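Glyoxalase/bleomycin resisance protein/dioxygenase (Streptomyces sp. CB03234, PDB 5UJP) binds riboflavin and a calcium ion, belongs to the glyoxalase/bleomycin resistance superfamily, and may act as a dioxygenase. Local coordinates at residues T94-F102 against D106-Q114; D17-F25 against A79-A87. One frame throughout, in Å; residues are numbered along the deposited sequence.

Contact 1: T94-F102 against D106-Q114; sequences TPWGRQAMF and DGNVIGLNQ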
loop_
_atom_site.group_PDB
_atom_site.type_symbol
_atom_site.label_atom_id
_atom_site.label_comp_id
_atom_site.label_asym_id
_atom_site.label_seq_id
_atom_site.Cartn_x
_atom_site.Cartn_y
_atom_site.Cartn_z
ATOM N N THR A 94 18.746 -7.630 6.531
ATOM C CA THR A 94 19.038 -6.201 6.509
ATOM C C THR A 94 19.137 -5.805 7.965
ATOM O O THR A 94 18.928 -6.641 8.847
ATOM C CB THR A 94 17.897 -5.428 5.831
ATOM O OG1 THR A 94 16.789 -5.300 6.721
ATOM C CG2 THR A 94 17.418 -6.129 4.544
ATOM N N PRO A 95 19.454 -4.539 8.269
ATOM C CA PRO A 95 19.393 -4.123 9.675
ATOM C C PRO A 95 17.973 -4.069 10.210
ATOM O O PRO A 95 17.793 -4.089 11.431
ATOM C CB PRO A 95 20.059 -2.731 9.682
ATOM C CG PRO A 95 20.712 -2.584 8.401
ATOM C CD PRO A 95 20.033 -3.476 7.424
ATOM N N TRP A 96 16.956 -4.038 9.344
ATOM C CA TRP A 96 15.579 -3.797 9.763
ATOM C C TRP A 96 14.708 -5.048 9.738
ATOM O O TRP A 96 13.482 -4.947 9.836
ATOM C CB TRP A 96 14.961 -2.656 8.946
ATOM C CG TRP A 96 15.792 -1.396 9.037
ATOM C CD1 TRP A 96 16.648 -0.917 8.091
ATOM C CD2 TRP A 96 15.875 -0.487 10.151
ATOM N NE1 TRP A 96 17.247 0.239 8.534
ATOM C CE2 TRP A 96 16.794 0.524 9.795
ATOM C CE3 TRP A 96 15.259 -0.427 11.410
ATOM C CZ2 TRP A 96 17.117 1.584 10.652
ATOM C CZ3 TRP A 96 15.576 0.633 12.265
ATOM C CH2 TRP A 96 16.496 1.623 11.878
ATOM N N GLY A 97 15.305 -6.224 9.637
ATOM C CA GLY A 97 14.559 -7.445 9.514
ATOM C C GLY A 97 15.046 -8.275 8.349
ATOM O O GLY A 97 15.910 -7.876 7.576
ATOM N N ARG A 98 14.467 -9.446 8.233
ATOM C CA ARG A 98 14.867 -10.442 7.262
ATOM C C ARG A 98 13.764 -10.512 6.220
ATOM O O ARG A 98 12.605 -10.730 6.569
ATOM C CB ARG A 98 15.026 -11.769 7.982
ATOM C CG ARG A 98 15.520 -12.920 7.108
ATOM C CD ARG A 98 15.997 -14.110 7.991
ATOM N NE ARG A 98 16.284 -15.302 7.182
ATOM C CZ ARG A 98 17.415 -15.497 6.529
ATOM N NH1 ARG A 98 18.382 -14.579 6.598
ATOM N NH2 ARG A 98 17.581 -16.605 5.802
ATOM N N GLN A 99 14.112 -10.292 4.959
ATOM C CA GLN A 99 13.064 -10.008 3.982
ATOM C C GLN A 99 13.199 -10.843 2.722
ATOM O O GLN A 99 14.257 -11.354 2.395
ATOM C CB GLN A 99 12.967 -8.522 3.615
ATOM C CG GLN A 99 14.068 -8.008 2.809
ATOM C CD GLN A 99 13.856 -6.508 2.466
ATOM O OE1 GLN A 99 13.848 -6.111 1.306
ATOM N NE2 GLN A 99 13.632 -5.707 3.480
ATOM N N ALA A 100 12.089 -10.948 2.001
ATOM C CA ALA A 100 12.107 -11.635 0.727
ATOM C C ALA A 100 11.048 -11.023 -0.164
ATOM O O ALA A 100 10.119 -10.363 0.307
ATOM C CB ALA A 100 11.770 -13.112 0.897
HETATM N N MSE A 101 11.197 -11.230 -1.485
HETATM C CA MSE A 101 10.245 -10.692 -2.453
HETATM C C MSE A 101 9.759 -11.822 -3.328
HETATM O O MSE A 101 10.519 -12.747 -3.631
HETATM C CB MSE A 101 10.950 -9.652 -3.334
HETATM C CG MSE A 101 12.007 -8.847 -2.602
HETATM SE SE MSE A 101 11.271 -7.747 -1.154
HETATM C CE MSE A 101 10.215 -6.524 -2.237
ATOM N N PHE A 102 8.510 -11.765 -3.742
ATOM C CA PHE A 102 8.009 -12.670 -4.739
ATOM C C PHE A 102 7.078 -11.924 -5.689
ATOM O O PHE A 102 6.591 -10.827 -5.391
ATOM C CB PHE A 102 7.293 -13.870 -4.115
ATOM C CG PHE A 102 6.033 -13.533 -3.319
ATOM C CD1 PHE A 102 6.095 -13.203 -1.972
ATOM C CD2 PHE A 102 4.763 -13.650 -3.920
ATOM C CE1 PHE A 102 4.944 -12.952 -1.238
ATOM C CE2 PHE A 102 3.613 -13.393 -3.193
ATOM C CZ PHE A 102 3.699 -13.013 -1.841
ATOM N N ASP A 106 1.126 -11.281 -12.782
ATOM C CA ASP A 106 1.278 -10.118 -13.647
ATOM C C ASP A 106 2.621 -9.443 -13.475
ATOM O O ASP A 106 2.960 -8.561 -14.276
ATOM C CB ASP A 106 0.211 -9.067 -13.366
ATOM C CG ASP A 106 -1.146 -9.472 -13.845
ATOM O OD1 ASP A 106 -1.272 -9.737 -15.059
ATOM O OD2 ASP A 106 -2.065 -9.566 -13.000
ATOM N N GLY A 107 3.362 -9.790 -12.410
ATOM C CA GLY A 107 4.619 -9.132 -12.134
ATOM C C GLY A 107 4.609 -8.178 -10.961
ATOM O O GLY A 107 5.654 -7.594 -10.661
ATOM N N ASN A 108 3.477 -8.018 -10.273
ATOM C CA ASN A 108 3.491 -7.224 -9.041
ATOM C C ASN A 108 4.426 -7.879 -8.044
ATOM O O ASN A 108 4.414 -9.098 -7.887
ATOM C CB ASN A 108 2.084 -7.182 -8.430
ATOM C CG ASN A 108 1.096 -6.462 -9.290
ATOM O OD1 ASN A 108 1.304 -5.273 -9.601
ATOM N ND2 ASN A 108 -0.003 -7.131 -9.649
ATOM N N VAL A 109 5.239 -7.081 -7.368
ATOM C CA VAL A 109 6.202 -7.611 -6.406
ATOM C C VAL A 109 5.644 -7.396 -5.006
ATOM O O VAL A 109 5.336 -6.251 -4.606
ATOM C CB VAL A 109 7.569 -6.914 -6.529
ATOM C CG1 VAL A 109 8.566 -7.495 -5.511
ATOM C CG2 VAL A 109 8.132 -7.085 -7.936
ATOM N N ILE A 110 5.534 -8.484 -4.261
ATOM C CA ILE A 110 5.062 -8.474 -2.874
ATOM C C ILE A 110 6.281 -8.755 -2.007
ATOM O O ILE A 110 6.986 -9.738 -2.243
ATOM C CB ILE A 110 3.976 -9.543 -2.631
ATOM C CG1 ILE A 110 2.859 -9.419 -3.697
ATOM C CG2 ILE A 110 3.524 -9.504 -1.169
ATOM C CD1 ILE A 110 2.081 -8.110 -3.630
ATOM N N GLY A 111 6.561 -7.883 -1.043
ATOM C CA GLY A 111 7.650 -8.091 -0.101
ATOM C C GLY A 111 7.140 -8.604 1.234
ATOM O O GLY A 111 6.054 -8.243 1.681
ATOM N N LEU A 112 7.941 -9.465 1.872
ATOM C CA LEU A 112 7.660 -9.986 3.210
ATOM C C LEU A 112 8.856 -9.634 4.067
ATOM O O LEU A 112 9.995 -9.819 3.642
ATOM C CB LEU A 112 7.513 -11.519 3.197
ATOM C CG LEU A 112 6.370 -12.050 2.341
ATOM C CD1 LEU A 112 6.436 -13.603 2.300
ATOM C CD2 LEU A 112 5.052 -11.583 2.870
ATOM N N ASN A 113 8.608 -9.155 5.273
ATOM C CA ASN A 113 9.680 -8.762 6.178
ATOM C C ASN A 113 9.359 -9.283 7.563
ATOM O O ASN A 113 8.269 -9.085 8.067
ATOM C CB ASN A 113 9.900 -7.249 6.184
ATOM C CG ASN A 113 11.098 -6.838 7.027
ATOM O OD1 ASN A 113 12.197 -7.320 6.827
ATOM N ND2 ASN A 113 10.884 -5.909 7.949
ATOM N N GLN A 114 10.304 -9.979 8.140
ATOM C CA GLN A 114 10.168 -10.534 9.485
ATOM C C GLN A 114 10.858 -9.597 10.480
ATOM O O GLN A 114 11.957 -9.177 10.157
ATOM C CB GLN A 114 10.825 -11.931 9.472
ATOM C CG GLN A 114 10.746 -12.681 10.722
ATOM C CD GLN A 114 11.696 -13.830 10.709
ATOM O OE1 GLN A 114 11.487 -14.778 9.961
ATOM N NE2 GLN A 114 12.758 -13.750 11.527
ATOM O OXT GLN A 114 10.359 -9.296 11.581
#

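Contact 2: D17-F25 against A79-A87; sequences DFYVETVGF and ARLQERGVA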
loop_
_atom_site.group_PDB
_atom_site.type_symbol
_atom_site.label_atom_id
_atom_site.label_comp_id
_atom_site.label_asym_id
_atom_site.label_seq_id
_atom_site.Cartn_x
_atom_site.Cartn_y
_atom_site.Cartn_z
ATOM N N ASP A 17 -6.937 -17.044 -7.563
ATOM C CA ASP A 17 -6.237 -18.326 -7.436
ATOM C C ASP A 17 -4.872 -18.125 -6.797
ATOM O O ASP A 17 -4.474 -18.863 -5.894
ATOM C CB ASP A 17 -6.011 -18.947 -8.813
ATOM C CG ASP A 17 -7.290 -19.434 -9.488
ATOM O OD1 ASP A 17 -8.332 -19.655 -8.832
ATOM O OD2 ASP A 17 -7.230 -19.580 -10.720
ATOM N N PHE A 18 -4.115 -17.141 -7.288
ATOM C CA PHE A 18 -2.752 -16.936 -6.795
ATOM C C PHE A 18 -2.739 -16.497 -5.335
ATOM O O PHE A 18 -2.063 -17.115 -4.497
ATOM C CB PHE A 18 -2.016 -15.925 -7.665
ATOM C CG PHE A 18 -0.584 -15.697 -7.224
ATOM C CD1 PHE A 18 0.395 -16.620 -7.555
ATOM C CD2 PHE A 18 -0.232 -14.576 -6.470
ATOM C CE1 PHE A 18 1.703 -16.421 -7.124
ATOM C CE2 PHE A 18 1.071 -14.375 -6.057
ATOM C CZ PHE A 18 2.041 -15.298 -6.399
ATOM N N TYR A 19 -3.460 -15.414 -5.002
ATOM C CA TYR A 19 -3.320 -14.850 -3.657
ATOM C C TYR A 19 -3.989 -15.729 -2.610
ATOM O O TYR A 19 -3.466 -15.872 -1.507
ATOM C CB TYR A 19 -3.867 -13.416 -3.567
ATOM C CG TYR A 19 -2.923 -12.433 -4.215
ATOM C CD1 TYR A 19 -1.897 -11.818 -3.472
ATOM C CD2 TYR A 19 -3.053 -12.105 -5.557
ATOM C CE1 TYR A 19 -1.031 -10.953 -4.043
ATOM C CE2 TYR A 19 -2.163 -11.195 -6.162
ATOM C CZ TYR A 19 -1.157 -10.624 -5.397
ATOM O OH TYR A 19 -0.252 -9.719 -5.979
ATOM N N VAL A 20 -5.160 -16.264 -2.913
ATOM C CA VAL A 20 -5.875 -17.044 -1.914
ATOM C C VAL A 20 -5.346 -18.470 -1.862
ATOM O O VAL A 20 -4.994 -18.993 -0.789
ATOM C CB VAL A 20 -7.392 -17.000 -2.186
ATOM C CG1 VAL A 20 -8.148 -17.844 -1.136
ATOM C CG2 VAL A 20 -7.907 -15.558 -2.212
ATOM N N GLU A 21 -5.320 -19.151 -3.012
ATOM C CA GLU A 21 -5.006 -20.579 -2.971
ATOM C C GLU A 21 -3.500 -20.835 -2.929
ATOM O O GLU A 21 -3.027 -21.629 -2.116
ATOM C CB GLU A 21 -5.679 -21.293 -4.148
ATOM C CG GLU A 21 -7.183 -21.074 -4.264
ATOM C CD GLU A 21 -7.963 -21.772 -3.181
ATOM O OE1 GLU A 21 -7.717 -22.979 -2.967
ATOM O OE2 GLU A 21 -8.838 -21.129 -2.561
ATOM N N THR A 22 -2.731 -20.187 -3.804
ATOM C CA THR A 22 -1.302 -20.444 -3.893
ATOM C C THR A 22 -0.547 -19.809 -2.732
ATOM O O THR A 22 0.150 -20.513 -1.995
ATOM C CB THR A 22 -0.764 -19.960 -5.233
ATOM O OG1 THR A 22 -1.395 -20.712 -6.285
ATOM C CG2 THR A 22 0.756 -20.127 -5.294
ATOM N N VAL A 23 -0.725 -18.497 -2.519
ATOM C CA VAL A 23 0.030 -17.823 -1.472
ATOM C C VAL A 23 -0.564 -18.113 -0.091
ATOM O O VAL A 23 0.157 -18.212 0.911
ATOM C CB VAL A 23 0.083 -16.305 -1.785
ATOM C CG1 VAL A 23 0.706 -15.535 -0.615
ATOM C CG2 VAL A 23 0.875 -16.035 -3.044
ATOM N N GLY A 24 -1.873 -18.232 -0.007
ATOM C CA GLY A 24 -2.513 -18.548 1.254
ATOM C C GLY A 24 -3.003 -17.367 2.053
ATOM O O GLY A 24 -3.248 -17.515 3.250
ATOM N N PHE A 25 -3.189 -16.214 1.432
ATOM C CA PHE A 25 -3.893 -15.137 2.128
ATOM C C PHE A 25 -5.371 -15.503 2.277
ATOM O O PHE A 25 -5.919 -16.271 1.484
ATOM C CB PHE A 25 -3.794 -13.855 1.313
ATOM C CG PHE A 25 -2.416 -13.227 1.316
ATOM C CD1 PHE A 25 -1.423 -13.714 2.161
ATOM C CD2 PHE A 25 -2.108 -12.160 0.510
ATOM C CE1 PHE A 25 -0.129 -13.130 2.184
ATOM C CE2 PHE A 25 -0.791 -11.562 0.540
ATOM C CZ PHE A 25 0.169 -12.071 1.363
ATOM N N ALA A 79 9.916 -21.083 1.625
ATOM C CA ALA A 79 10.000 -22.496 1.258
ATOM C C ALA A 79 8.675 -22.961 0.669
ATOM O O ALA A 79 8.640 -23.696 -0.332
ATOM C CB ALA A 79 10.373 -23.308 2.495
ATOM N N ARG A 80 7.573 -22.492 1.252
ATOM C CA ARG A 80 6.252 -22.884 0.785
ATOM C C ARG A 80 5.986 -22.302 -0.588
ATOM O O ARG A 80 5.435 -22.977 -1.465
ATOM C CB ARG A 80 5.201 -22.415 1.782
ATOM C CG ARG A 80 3.787 -22.933 1.497
ATOM C CD ARG A 80 2.811 -22.389 2.542
ATOM N NE ARG A 80 1.501 -23.036 2.516
ATOM C CZ ARG A 80 0.430 -22.560 1.881
ATOM N NH1 ARG A 80 0.504 -21.429 1.208
ATOM N NH2 ARG A 80 -0.724 -23.218 1.921
ATOM N N LEU A 81 6.348 -21.035 -0.786
ATOM C CA LEU A 81 6.138 -20.399 -2.088
ATOM C C LEU A 81 6.930 -21.111 -3.188
ATOM O O LEU A 81 6.364 -21.465 -4.242
ATOM C CB LEU A 81 6.506 -18.917 -2.005
ATOM C CG LEU A 81 5.499 -18.074 -1.217
ATOM C CD1 LEU A 81 6.108 -16.732 -0.853
ATOM C CD2 LEU A 81 4.227 -17.870 -2.066
ATOM N N GLN A 82 8.233 -21.342 -2.969
ATOM C CA GLN A 82 9.037 -22.034 -3.978
ATOM C C GLN A 82 8.504 -23.430 -4.260
ATOM O O GLN A 82 8.501 -23.877 -5.415
ATOM C CB GLN A 82 10.506 -22.073 -3.558
ATOM C CG GLN A 82 11.092 -20.667 -3.476
ATOM C CD GLN A 82 12.596 -20.558 -3.660
ATOM O OE1 GLN A 82 13.083 -19.685 -4.393
ATOM N NE2 GLN A 82 13.339 -21.402 -2.971
ATOM N N GLU A 83 8.050 -24.137 -3.228
ATOM C CA GLU A 83 7.461 -25.454 -3.446
ATOM C C GLU A 83 6.274 -25.355 -4.385
ATOM O O GLU A 83 6.000 -26.275 -5.168
ATOM C CB GLU A 83 6.989 -25.999 -2.107
ATOM C CG GLU A 83 7.803 -27.122 -1.578
ATOM C CD GLU A 83 6.959 -28.042 -0.746
ATOM O OE1 GLU A 83 6.303 -27.546 0.197
ATOM O OE2 GLU A 83 6.919 -29.249 -1.056
ATOM N N ARG A 84 5.550 -24.238 -4.330
ATOM C CA ARG A 84 4.335 -24.097 -5.114
ATOM C C ARG A 84 4.573 -23.434 -6.459
ATOM O O ARG A 84 3.612 -22.965 -7.093
ATOM C CB ARG A 84 3.263 -23.378 -4.300
ATOM C CG ARG A 84 2.733 -24.215 -3.167
ATOM C CD ARG A 84 1.862 -23.403 -2.243
ATOM N NE ARG A 84 1.249 -24.265 -1.245
ATOM C CZ ARG A 84 -0.061 -24.381 -1.052
ATOM N NH1 ARG A 84 -0.912 -23.649 -1.763
ATOM N NH2 ARG A 84 -0.523 -25.217 -0.128
ATOM N N GLY A 85 5.830 -23.336 -6.880
ATOM C CA GLY A 85 6.148 -22.779 -8.180
ATOM C C GLY A 85 6.195 -21.274 -8.255
ATOM O O GLY A 85 6.004 -20.704 -9.340
ATOM N N VAL A 86 6.440 -20.594 -7.139
ATOM C CA VAL A 86 6.485 -19.146 -7.147
ATOM C C VAL A 86 7.932 -18.686 -7.143
ATOM O O VAL A 86 8.755 -19.221 -6.405
ATOM C CB VAL A 86 5.721 -18.593 -5.934
ATOM C CG1 VAL A 86 5.833 -17.049 -5.881
ATOM C CG2 VAL A 86 4.275 -19.043 -5.987
ATOM N N ALA A 87 8.230 -17.651 -7.930
ATOM C CA ALA A 87 9.571 -17.078 -7.953
ATOM C C ALA A 87 9.809 -16.264 -6.684
ATOM O O ALA A 87 9.035 -15.353 -6.380
ATOM C CB ALA A 87 9.732 -16.169 -9.170
HETATM O O HOH W 1 -2.583 -21.752 0.516
#

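Contact 1: T94-F102 against D106-Q114
The closing beta hairpin of this glyoxalase-superfamily fold pairs R98-F102 with I110-Q114, the two inner strands of a four-stranded mixed sheet. They run antiparallel, and R98 with Q114, A100 with L112 and F102 with I110 each exchange two backbone hydrogen bonds; L112 N reaches A100 O at 2.8 Å. The face carrying A100, F102, I110 and L112 lies against helices 12-23 and 74-83, and on it the F102 ring makes the main side-chain contact. With chi1 at 64°, F102 CG stands between its backbone N and carbonyl carbon, which carries the ring across to the partner strand. There I110 CB sits over one face in a CH-pi contact, 3.9 Å from the F102 centroid, while L112 CD1 approaches F102 CE1 obliquely. The other face is more polar. Selenomethionine M101 is bent at chi2 and chi3, folding its CE back to 3.7 Å from G111 CA, where no side chain intervenes, and on to V109 CG1 at 3.8 Å. Q99, which binds riboflavin in another structure of this protein, crosses N113 at an angle, Q99 CB 3.5 Å from N113 OD1, their amide planes 74° apart. W96, also a riboflavin-binding residue there, sits in the type I turn T94-G97; its N donates to T94 OG1, forming an ST turn. Across the hairpin, N113 ND2 gives W96 O a weak but nearly straight hydrogen bond, 3.4 Å at 176°.

Contact 2: D17-F25 against A79-A87
Two helix ends meet here on the outer side of the sheets: T22 and V23, at the C-terminal end of helix 12-23, pack against L81, R84 and V86 around the end of helix 74-83. The short helical segments run at 110° and their axes come no closer than 10.8 Å, so side chains span the gap. V86 CG2 touches both T22 CG2, at 3.7 Å, and F18 CE1, at 3.8 Å, while L81 CD2 meets V23 CG2. A Schellman motif with G85 at its C-prime position ends helix 74-83 and turns V86 back toward F18 and T22. Toward solvent, R80 and R84 approach carbonyls at the end of helix 12-23. R84, extended from CG to NE, brings NH1 to 2.9 Å from E21 O, which lies near the guanidinium plane at its edge; the same NH1 makes a weak hydrogen bond to T22 O at 3.3 Å. R80 NH1 comes within 3.2 Å of V23 O, at an angle too poor for a hydrogen bond. A water donates to E21 O and accepts from R80 NH2. The two guanidiniums lie offset, one over the other; R80 NH2 and R84 NH2, both donors, come to 2.9 Å, a doubtful detail, although the nearby carbonyls may partly offset the charge. Beneath these polar groups, F18, V23, L81 and V86 touch F102 of strand 97-103, which lies under the helix junction.

Overall arrangement
F102 joins the two contacts: it belongs to the hairpin of contact 1, yet its ring also receives side chains from both segments of contact 2, with F102 CD1 lying 3.7 Å from L81 CD1. I110 adds a second link, its CD1 touching Y19 OH. Each contact is partly buried, but in different ways. Contact 1 joins neighbouring strands through regular backbone hydrogen bonding, with an apolar face under the helices and a more polar one opposite; contact 2 joins elements distant in sequence through sparse side-chain packing, a water and arginines on the solvent side. The riboflavin-binding residues W96 and Q99 belong to contact 1.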